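PDB 2J60: ficolin-3 from Homo sapiens, which probably acts as a soluble pattern-recognition lectin of innate immunity, binding sugars on microbial or altered surfaces through its fibrinogen-like domain. Local coordinates for residues A[66-71]-A[155-160]; A[145-150]-A[180-185]; A[187-192]-A[199-204]. One frame throughout, in Å; residues are numbered along the deposited sequence. Where two conformers were deposited one is given.

Contact 1. Residues A[66-71]-A[155-160]. With CA (calcium ion), chain E.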
loop_
_atom_site.group_PDB
_atom_site.type_symbol
_atom_site.label_atom_id
_atom_site.label_comp_id
_atom_site.label_asym_id
_atom_site.label_seq_id
_atom_site.Cartn_x
_atom_site.Cartn_y
_atom_site.Cartn_z
ATOM N N PHE A 66 7.593 8.032 7.773
ATOM C CA PHE A 66 7.371 7.921 9.212
ATOM C C PHE A 66 6.370 8.986 9.674
ATOM O O PHE A 66 6.754 10.018 10.186
ATOM C CB PHE A 66 8.701 8.013 9.971
ATOM C CG PHE A 66 8.594 7.614 11.407
ATOM C CD1 PHE A 66 8.010 6.408 11.749
ATOM C CD2 PHE A 66 9.060 8.440 12.417
ATOM C CE1 PHE A 66 7.892 6.030 13.082
ATOM C CE2 PHE A 66 8.957 8.063 13.750
ATOM C CZ PHE A 66 8.360 6.850 14.077
ATOM N N ARG A 67 5.078 8.743 9.468
ATOM C CA ARG A 67 4.074 9.795 9.649
ATOM C C ARG A 67 2.962 9.414 10.617
ATOM O O ARG A 67 2.789 8.247 10.956
ATOM C CB ARG A 67 3.458 10.144 8.305
ATOM C CG ARG A 67 4.471 10.430 7.231
ATOM C CD ARG A 67 4.579 11.913 7.006
ATOM N NE ARG A 67 5.056 12.148 5.653
ATOM C CZ ARG A 67 4.906 13.278 4.991
ATOM N NH1 ARG A 67 4.260 14.289 5.556
ATOM N NH2 ARG A 67 5.399 13.379 3.754
ATOM N N SER A 68 2.198 10.415 11.028
ATOM C CA SER A 68 1.202 10.272 12.063
ATOM C C SER A 68 -0.058 9.560 11.581
ATOM O O SER A 68 -0.230 9.295 10.395
ATOM C CB SER A 68 0.803 11.658 12.542
ATOM O OG SER A 68 0.108 12.343 11.509
ATOM N N TRP A 69 -0.955 9.293 12.526
ATOM C CA TRP A 69 -2.245 8.725 12.214
ATOM C C TRP A 69 -2.975 9.586 11.188
ATOM O O TRP A 69 -3.528 9.073 10.204
ATOM C CB TRP A 69 -3.073 8.605 13.505
ATOM C CG TRP A 69 -4.378 7.947 13.274
ATOM C CD1 TRP A 69 -5.592 8.549 13.118
ATOM C CD2 TRP A 69 -4.593 6.558 13.132
ATOM N NE1 TRP A 69 -6.569 7.596 12.896
ATOM C CE2 TRP A 69 -5.971 6.364 12.904
ATOM C CE3 TRP A 69 -3.748 5.445 13.170
ATOM C CZ2 TRP A 69 -6.526 5.097 12.711
ATOM C CZ3 TRP A 69 -4.307 4.180 13.005
ATOM C CH2 TRP A 69 -5.679 4.023 12.783
ATOM N N SER A 70 -2.978 10.912 11.404
ATOM C CA SER A 70 -3.764 11.784 10.524
ATOM C C SER A 70 -3.196 11.797 9.106
ATOM O O SER A 70 -3.947 11.883 8.145
ATOM C CB SER A 70 -3.791 13.226 11.056
ATOM O OG SER A 70 -2.466 13.690 11.302
ATOM N N SER A 71 -1.872 11.782 8.984
ATOM C CA SER A 71 -1.224 11.770 7.661
ATOM C C SER A 71 -1.510 10.479 6.908
ATOM O O SER A 71 -1.820 10.509 5.724
ATOM C CB SER A 71 0.276 11.904 7.798
ATOM O OG SER A 71 0.615 13.165 8.332
ATOM N N THR A 155 0.448 3.582 14.044
ATOM C CA THR A 155 1.405 4.660 13.711
ATOM C C THR A 155 2.106 5.063 15.009
ATOM O O THR A 155 1.705 4.614 16.076
ATOM C CB THR A 155 0.704 5.897 13.093
ATOM O OG1 THR A 155 -0.320 6.409 13.968
ATOM C CG2 THR A 155 0.049 5.536 11.787
ATOM N N TYR A 156 3.128 5.907 14.936
ATOM C CA TYR A 156 3.843 6.289 16.166
ATOM C C TYR A 156 2.947 6.977 17.214
ATOM O O TYR A 156 3.255 6.973 18.406
ATOM C CB TYR A 156 5.119 7.106 15.850
ATOM C CG TYR A 156 4.875 8.488 15.285
ATOM C CD1 TYR A 156 4.298 9.490 16.064
ATOM C CD2 TYR A 156 5.213 8.785 13.965
ATOM C CE1 TYR A 156 4.065 10.754 15.545
ATOM C CE2 TYR A 156 4.997 10.042 13.444
ATOM C CZ TYR A 156 4.433 11.017 14.232
ATOM O OH TYR A 156 4.212 12.252 13.703
ATOM N N ASP A 157 1.829 7.556 16.793
ATOM C CA ASP A 157 0.975 8.252 17.754
ATOM C C ASP A 157 -0.328 7.507 17.975
ATOM O O ASP A 157 -1.239 8.014 18.629
ATOM C CB ASP A 157 0.713 9.703 17.323
ATOM C CG ASP A 157 0.044 9.803 15.955
ATOM O OD1 ASP A 157 0.132 8.838 15.192
ATOM O OD2 ASP A 157 -0.588 10.836 15.657
ATOM N N ALA A 158 -0.413 6.300 17.428
ATOM C CA ALA A 158 -1.609 5.473 17.554
ATOM C C ALA A 158 -1.227 3.997 17.588
ATOM O O ALA A 158 -1.234 3.315 16.562
ATOM C CB ALA A 158 -2.554 5.747 16.407
ATOM N N ASP A 159 -0.892 3.504 18.779
ATOM C CA ASP A 159 -0.450 2.130 18.934
ATOM C C ASP A 159 -1.631 1.186 19.135
ATOM O O ASP A 159 -2.320 1.247 20.159
ATOM C CB ASP A 159 0.498 2.020 20.121
ATOM C CG ASP A 159 1.033 0.615 20.305
ATOM O OD1 ASP A 159 0.484 -0.341 19.698
ATOM O OD2 ASP A 159 1.997 0.458 21.073
ATOM N N HIS A 160 -1.863 0.311 18.165
ATOM C CA HIS A 160 -2.988 -0.607 18.238
ATOM C C HIS A 160 -2.516 -2.036 18.059
ATOM O O HIS A 160 -3.323 -2.957 17.946
ATOM C CB HIS A 160 -4.031 -0.273 17.165
ATOM C CG HIS A 160 -4.440 1.163 17.147
ATOM N ND1 HIS A 160 -5.158 1.746 18.168
ATOM C CD2 HIS A 160 -4.209 2.140 16.241
ATOM C CE1 HIS A 160 -5.372 3.018 17.882
ATOM N NE2 HIS A 160 -4.801 3.283 16.719
HETATM CA CA CA E . 1.453 -1.925 21.422
HETATM O O HOH W 1 3.907 5.897 12.204
HETATM O O HOH W 2 -2.220 11.947 13.881
HETATM O O HOH W 3 -0.533 -2.467 21.783
HETATM O O HOH W 4 1.438 -1.202 23.691
#
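W69, in the first turn of helix 69-74, meets the loop 155-160 with both its backbone N and its indole. The N gives a hydrogen bond to D157 OD1 (2.9 Å, 147° at the hydrogen), entering on the syn side of the carboxylate. The same oxygen accepts the hydroxyl of T155 at 2.8 Å from OG1, so two donors fix the rotation of D157. A chi1 of -176° swings the indole clear of the backbone N and against the loop: CE3 packs on A158 CB at 3.5 Å, T155 OG1 lies at the ring edge, and the edge of H160 is turned to one face of the six-membered ring, planes at 72°. NE1 bonds to E125 OE2. This is the tight part. T155 and D157 belong to a type I beta turn, T155 to A158, in the fibrinogen-like domain; the next residue, D159, chelates the calcium ion through both carboxylate oxygens, with D161, S163, S165 and waters completing the site. Toward the surface the fit is slacker. Y156 lies obliquely to F66, its CD2 3.7 Å from F66 CZ, and beside them a water joins R67 O to Y156 N. A second water links S70 N to D157 OD2.

Contact 2. Residues A[145-150]-A[180-185]. With ABE (alpha-D-Abequopyranose), chain D.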
loop_
_atom_site.group_PDB
_atom_site.type_symbol
_atom_site.label_atom_id
_atom_site.label_comp_id
_atom_site.label_asym_id
_atom_site.label_seq_id
_atom_site.Cartn_x
_atom_site.Cartn_y
_atom_site.Cartn_z
ATOM N N LEU A 145 1.769 -10.935 3.768
ATOM C CA LEU A 145 0.724 -10.050 4.260
ATOM C C LEU A 145 -0.376 -10.784 5.040
ATOM O O LEU A 145 -1.126 -10.163 5.786
ATOM C CB LEU A 145 0.099 -9.256 3.105
ATOM C CG LEU A 145 -0.538 -7.906 3.436
ATOM C CD1 LEU A 145 0.426 -6.938 4.149
ATOM C CD2 LEU A 145 -1.128 -7.278 2.161
ATOM N N SER A 146 -0.480 -12.096 4.867
ATOM C CA SER A 146 -1.533 -12.861 5.538
ATOM C C SER A 146 -1.546 -12.696 7.046
ATOM O O SER A 146 -2.606 -12.491 7.647
ATOM C CB SER A 146 -1.446 -14.331 5.169
ATOM O OG SER A 146 -1.963 -14.480 3.875
ATOM N N LEU A 147 -0.366 -12.796 7.643
ATOM C CA LEU A 147 -0.202 -12.504 9.052
ATOM C C LEU A 147 -0.969 -11.238 9.436
ATOM O O LEU A 147 -1.547 -11.161 10.508
ATOM C CB LEU A 147 1.282 -12.336 9.417
ATOM C CG LEU A 147 1.546 -11.743 10.822
ATOM C CD1 LEU A 147 1.071 -12.650 11.988
ATOM C CD2 LEU A 147 2.994 -11.361 11.017
ATOM N N HIS A 148 -0.969 -10.245 8.556
ATOM C CA HIS A 148 -1.466 -8.928 8.925
ATOM C C HIS A 148 -2.956 -8.738 8.769
ATOM O O HIS A 148 -3.502 -7.731 9.238
ATOM C CB HIS A 148 -0.690 -7.846 8.177
ATOM C CG HIS A 148 0.725 -7.730 8.629
ATOM N ND1 HIS A 148 1.771 -8.316 7.955
ATOM C CD2 HIS A 148 1.269 -7.119 9.707
ATOM C CE1 HIS A 148 2.903 -8.049 8.580
ATOM N NE2 HIS A 148 2.627 -7.326 9.648
ATOM N N SER A 149 -3.623 -9.700 8.126
ATOM C CA SER A 149 -5.062 -9.639 7.991
ATOM C C SER A 149 -5.708 -9.667 9.367
ATOM O O SER A 149 -5.236 -10.330 10.282
ATOM C CB SER A 149 -5.587 -10.791 7.137
ATOM O OG SER A 149 -6.890 -10.475 6.662
ATOM N N GLY A 150 -6.771 -8.914 9.521
ATOM C CA GLY A 150 -7.477 -8.862 10.791
ATOM C C GLY A 150 -6.857 -7.940 11.826
ATOM O O GLY A 150 -7.350 -7.858 12.953
ATOM N N CYS A 180 6.341 -7.814 15.307
ATOM C CA CYS A 180 5.728 -6.684 14.577
ATOM C C CYS A 180 5.222 -6.933 13.154
ATOM O O CYS A 180 4.093 -6.532 12.820
ATOM C CB CYS A 180 6.651 -5.473 14.576
ATOM S SG CYS A 180 6.856 -4.742 16.216
ATOM N N TYR A 181 6.025 -7.591 12.319
ATOM C CA TYR A 181 5.596 -7.793 10.938
ATOM C C TYR A 181 6.264 -8.923 10.154
ATOM O O TYR A 181 7.313 -9.451 10.536
ATOM C CB TYR A 181 5.776 -6.491 10.152
ATOM C CG TYR A 181 7.220 -6.083 10.001
ATOM C CD1 TYR A 181 7.983 -6.545 8.936
ATOM C CD2 TYR A 181 7.826 -5.235 10.927
ATOM C CE1 TYR A 181 9.292 -6.185 8.794
ATOM C CE2 TYR A 181 9.153 -4.865 10.787
ATOM C CZ TYR A 181 9.874 -5.342 9.713
ATOM O OH TYR A 181 11.187 -4.981 9.559
ATOM N N ARG A 182 5.632 -9.257 9.030
ATOM C CA ARG A 182 6.217 -10.089 7.992
ATOM C C ARG A 182 6.493 -9.192 6.765
ATOM O O ARG A 182 7.316 -9.530 5.915
ATOM C CB ARG A 182 5.254 -11.229 7.604
ATOM C CG ARG A 182 5.043 -12.300 8.694
ATOM C CD ARG A 182 5.854 -13.564 8.427
ATOM N NE ARG A 182 5.545 -14.101 7.107
ATOM C CZ ARG A 182 6.384 -14.836 6.391
ATOM N NH1 ARG A 182 7.582 -15.133 6.876
ATOM N NH2 ARG A 182 6.023 -15.273 5.199
ATOM N N SER A 183 5.793 -8.047 6.686
ATOM C CA SER A 183 6.025 -7.026 5.642
ATOM C C SER A 183 5.989 -5.633 6.268
ATOM O O SER A 183 5.329 -5.405 7.296
ATOM C CB SER A 183 5.001 -7.115 4.506
ATOM O OG SER A 183 3.674 -7.062 5.030
ATOM N N ASN A 184 6.680 -4.693 5.636
ATOM C CA ASN A 184 6.844 -3.354 6.205
ATOM C C ASN A 184 7.098 -2.366 5.064
ATOM O O ASN A 184 8.082 -1.639 5.069
ATOM C CB ASN A 184 8.023 -3.383 7.182
ATOM C CG ASN A 184 8.097 -2.159 8.080
ATOM O OD1 ASN A 184 7.087 -1.703 8.649
ATOM N ND2 ASN A 184 9.305 -1.617 8.223
ATOM N N LEU A 185 6.208 -2.353 4.081
ATOM C CA LEU A 185 6.453 -1.604 2.837
ATOM C C LEU A 185 6.442 -0.064 2.983
ATOM O O LEU A 185 6.866 0.643 2.079
ATOM C CB LEU A 185 5.477 -2.044 1.760
ATOM C CG LEU A 185 5.606 -3.520 1.362
ATOM C CD1 LEU A 185 4.580 -3.787 0.294
ATOM C CD2 LEU A 185 7.036 -3.850 0.861
HETATM C C1 ABE D . 9.770 -7.567 13.384
HETATM C C2 ABE D . 10.825 -8.301 12.560
HETATM C C3 ABE D . 11.549 -9.358 13.381
HETATM C C4 ABE D . 12.034 -8.764 14.702
HETATM C C5 ABE D . 10.878 -8.060 15.412
HETATM C C6 ABE D . 11.294 -7.475 16.761
HETATM O O1 ABE D . 8.688 -8.447 13.748
HETATM O O2 ABE D . 10.231 -8.929 11.421
HETATM O O5 ABE D . 10.382 -7.028 14.559
#
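H148 reaches across to the backbone of 180-185, its ring set edge-on to the chain from C180 to S183. CG stands anti to the carbonyl carbon (chi1 -69°), which carries the imidazole out of the short 3-10 turn 146-148 and places it alongside the CB of Y181, the two side chains pointing the same way. Leucines fill in beside it. L147 brings CD2 over the rim of the imidazole face and lies along the aliphatic part of R182, modelled too close to trust in detail. The arginine chain then bends at chi2 and chi3 and turns its NH2 to the carbonyl of D143. L145 places CD1 3.4 Å from S183 OG, a hydroxyl whose hydrogen bond goes to S144 O. Beyond the histidine, the backbone meets sugar: C180 N and Y181 N both donate to abequose O1, at 2.9 and 3.1 Å, while the sugar's O2 donates to Y181 O. In one of its two conformers the Y181 ring has N184 CB on one face and abequose O2 over the centre of the other. A cis peptide before C180, disulfide-bonded to C167, completes an arrangement consistent with the sugar-binding pocket of ficolin fibrinogen-like domains.

Contact 3. Residues A[187-192]-A[199-204]. With ABE (alpha-D-Abequopyranose), chain D.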
loop_
_atom_site.group_PDB
_atom_site.type_symbol
_atom_site.label_atom_id
_atom_site.label_comp_id
_atom_site.label_asym_id
_atom_site.label_seq_id
_atom_site.Cartn_x
_atom_site.Cartn_y
_atom_site.Cartn_z
ATOM N N GLY A 187 8.017 1.214 5.457
ATOM C CA GLY A 187 9.173 1.398 6.339
ATOM C C GLY A 187 10.234 2.302 5.731
ATOM O O GLY A 187 10.086 2.794 4.623
ATOM N N ARG A 188 11.336 2.482 6.450
ATOM C CA ARG A 188 12.328 3.481 6.104
ATOM C C ARG A 188 13.123 3.162 4.848
ATOM O O ARG A 188 13.590 2.040 4.654
ATOM C CB ARG A 188 13.283 3.663 7.264
ATOM C CG ARG A 188 14.048 4.935 7.168
ATOM C CD ARG A 188 14.878 5.154 8.416
ATOM N NE ARG A 188 15.690 6.356 8.284
ATOM C CZ ARG A 188 16.458 6.832 9.252
ATOM N NH1 ARG A 188 16.511 6.201 10.416
ATOM N NH2 ARG A 188 17.163 7.941 9.052
ATOM N N TYR A 189 13.282 4.157 3.986
ATOM C CA TYR A 189 13.963 3.935 2.727
ATOM C C TYR A 189 15.472 3.792 2.894
ATOM O O TYR A 189 16.070 4.401 3.777
ATOM C CB TYR A 189 13.653 5.039 1.715
ATOM C CG TYR A 189 13.994 4.618 0.320
ATOM C CD1 TYR A 189 13.078 3.923 -0.455
ATOM C CD2 TYR A 189 15.251 4.886 -0.224
ATOM C CE1 TYR A 189 13.392 3.505 -1.723
ATOM C CE2 TYR A 189 15.573 4.474 -1.503
ATOM C CZ TYR A 189 14.636 3.776 -2.249
ATOM O OH TYR A 189 14.917 3.359 -3.529
ATOM N N ALA A 190 16.063 2.962 2.046
ATOM C CA ALA A 190 17.505 2.754 2.042
ATOM C C ALA A 190 17.955 2.632 0.603
ATOM O O ALA A 190 17.368 1.864 -0.176
ATOM C CB ALA A 190 17.879 1.488 2.828
ATOM N N VAL A 191 19.004 3.376 0.243
ATOM C CA VAL A 191 19.430 3.468 -1.154
ATOM C C VAL A 191 20.282 2.291 -1.637
ATOM O O VAL A 191 20.456 2.102 -2.838
ATOM C CB VAL A 191 20.159 4.820 -1.461
ATOM C CG1 VAL A 191 19.438 5.987 -0.792
ATOM C CG2 VAL A 191 21.624 4.768 -1.013
ATOM N N SER A 192 20.810 1.501 -0.705
ATOM C CA SER A 192 21.502 0.259 -1.054
ATOM C C SER A 192 21.444 -0.749 0.093
ATOM O O SER A 192 21.074 -0.399 1.214
ATOM C CB SER A 192 22.960 0.544 -1.416
ATOM O OG SER A 192 23.675 0.975 -0.275
ATOM N N TYR A 199 15.244 -2.806 10.408
ATOM C CA TYR A 199 13.942 -3.045 9.822
ATOM C C TYR A 199 13.727 -2.017 8.709
ATOM O O TYR A 199 13.729 -0.817 8.972
ATOM C CB TYR A 199 12.860 -2.911 10.893
ATOM C CG TYR A 199 13.165 -3.625 12.198
ATOM C CD1 TYR A 199 13.407 -4.992 12.233
ATOM C CD2 TYR A 199 13.195 -2.924 13.398
ATOM C CE1 TYR A 199 13.684 -5.640 13.431
ATOM C CE2 TYR A 199 13.463 -3.558 14.598
ATOM C CZ TYR A 199 13.705 -4.916 14.612
ATOM O OH TYR A 199 13.967 -5.538 15.818
ATOM N N GLY A 200 13.548 -2.483 7.471
ATOM C CA GLY A 200 13.358 -1.593 6.313
ATOM C C GLY A 200 12.100 -1.898 5.511
ATOM O O GLY A 200 11.085 -2.315 6.072
ATOM N N ILE A 201 12.179 -1.684 4.201
ATOM C CA ILE A 201 11.100 -1.977 3.259
ATOM C C ILE A 201 11.217 -3.461 2.935
ATOM O O ILE A 201 11.754 -3.863 1.902
ATOM C CB ILE A 201 11.188 -1.041 1.996
ATOM C CG1 ILE A 201 11.023 0.433 2.412
ATOM C CG2 ILE A 201 10.143 -1.400 0.942
ATOM C CD1 ILE A 201 11.437 1.456 1.327
ATOM N N ASP A 202 10.726 -4.267 3.868
ATOM C CA ASP A 202 10.998 -5.687 3.917
ATOM C C ASP A 202 9.762 -6.486 3.492
ATOM O O ASP A 202 8.614 -6.068 3.735
ATOM C CB ASP A 202 11.378 -6.094 5.350
ATOM C CG ASP A 202 12.608 -5.344 5.902
ATOM O OD1 ASP A 202 13.417 -4.789 5.124
ATOM O OD2 ASP A 202 12.745 -5.309 7.145
ATOM N N TRP A 203 10.008 -7.622 2.842
ATOM C CA TRP A 203 8.980 -8.640 2.549
ATOM C C TRP A 203 9.521 -10.011 3.034
ATOM O O TRP A 203 10.391 -10.586 2.398
ATOM C CB TRP A 203 8.663 -8.637 1.042
ATOM C CG TRP A 203 7.393 -9.381 0.622
ATOM C CD1 TRP A 203 7.333 -10.626 0.068
ATOM C CD2 TRP A 203 6.021 -8.919 0.701
ATOM N NE1 TRP A 203 6.027 -10.979 -0.182
ATOM C CE2 TRP A 203 5.204 -9.953 0.195
ATOM C CE3 TRP A 203 5.413 -7.742 1.155
ATOM C CZ2 TRP A 203 3.804 -9.841 0.118
ATOM C CZ3 TRP A 203 4.027 -7.633 1.087
ATOM C CH2 TRP A 203 3.239 -8.681 0.569
ATOM N N ALA A 204 9.040 -10.520 4.171
ATOM C CA ALA A 204 9.731 -11.669 4.804
ATOM C C ALA A 204 9.922 -12.884 3.881
ATOM O O ALA A 204 11.019 -13.425 3.790
ATOM C CB ALA A 204 9.047 -12.084 6.114
HETATM C C1 ABE D . 9.770 -7.567 13.384
HETATM C C2 ABE D . 10.825 -8.301 12.560
HETATM C C3 ABE D . 11.549 -9.358 13.381
HETATM C C4 ABE D . 12.034 -8.764 14.702
HETATM C C5 ABE D . 10.878 -8.060 15.412
HETATM C C6 ABE D . 11.294 -7.475 16.761
HETATM O O1 ABE D . 8.688 -8.447 13.748
HETATM O O2 ABE D . 10.231 -8.929 11.421
HETATM O O5 ABE D . 10.382 -7.028 14.559
HETATM O O HOH W 5 14.427 -0.048 3.246
#
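I201 is the residue on which 187-192 closes against 199-204. Its CG1 branch does the touching: CG1 lies 3.4 Å from G187 O, and CD1, one bond further out, rests against the Y189 ring at 3.5 Å from CD1 of the tyrosine. A chi1 of -62° turns CG1 back beside the backbone N, and the chain runs on extended through chi2, carrying the methyl forward to the aromatic ring, which it meets obliquely, by van der Waals contact alone. The backbones come closest at G187 and I201, with CA atoms 5.0 Å apart. G187 and G200 pack backbone to backbone, G187 CA 4.2 Å from G200 O. A water spans the remaining gap, donating to R188 O at 2.7 Å and accepting from I201 N at 2.9 Å. I201 is also the centre of an inverse gamma turn, a tight reversal within the long irregular part of the fibrinogen-like domain between helix 167-171 and strand 215-220. In the next shell, a side-chain bond spans the same turn: G200 N donates to D202 OD2 (3.0 Å), coming from above the carboxylate plane, and this oxygen also takes hydrogen bonds from G210 N and, in the conformer modelled, from Y181 OH. R58 on strand 52-58 reaches in to bond G187 O and touches both Y189 and I201. The phenol of Y189 is tied to R214 O, while its backbone O accepts from H197. On the sugar side, Y199 approaches the bound abequose, its OH 3.4 Å from C6, and packs on that same conformer of Y181. Farther along, W203 drops among strands 101-106 and 112-122, with its NE1 bonded to G142 O.

All three contacts lie in one fibrinogen-like domain and join loops, with helix 69-74 in contact 1, and use no strand. Along the chain, contacts 1 and 2 interleave: 66-71, 145-150, 155-160, then 180-185; contact 3 follows both. Centres of contacts 1 and 2 are about 17 Å apart, those of 1 and 3 about 18 Å, and contact 1 touches neither. Contacts 2 and 3, centres about 14 Å apart, meet directly, probably with hydrogen bonds from A204 N to R182 O and from N184 ND2 to G200 O. Both touch the abequose and frame the sugar pocket, while D159 of contact 1 binds the calcium ion, about 8 Å from the side chain of C180 in contact 2.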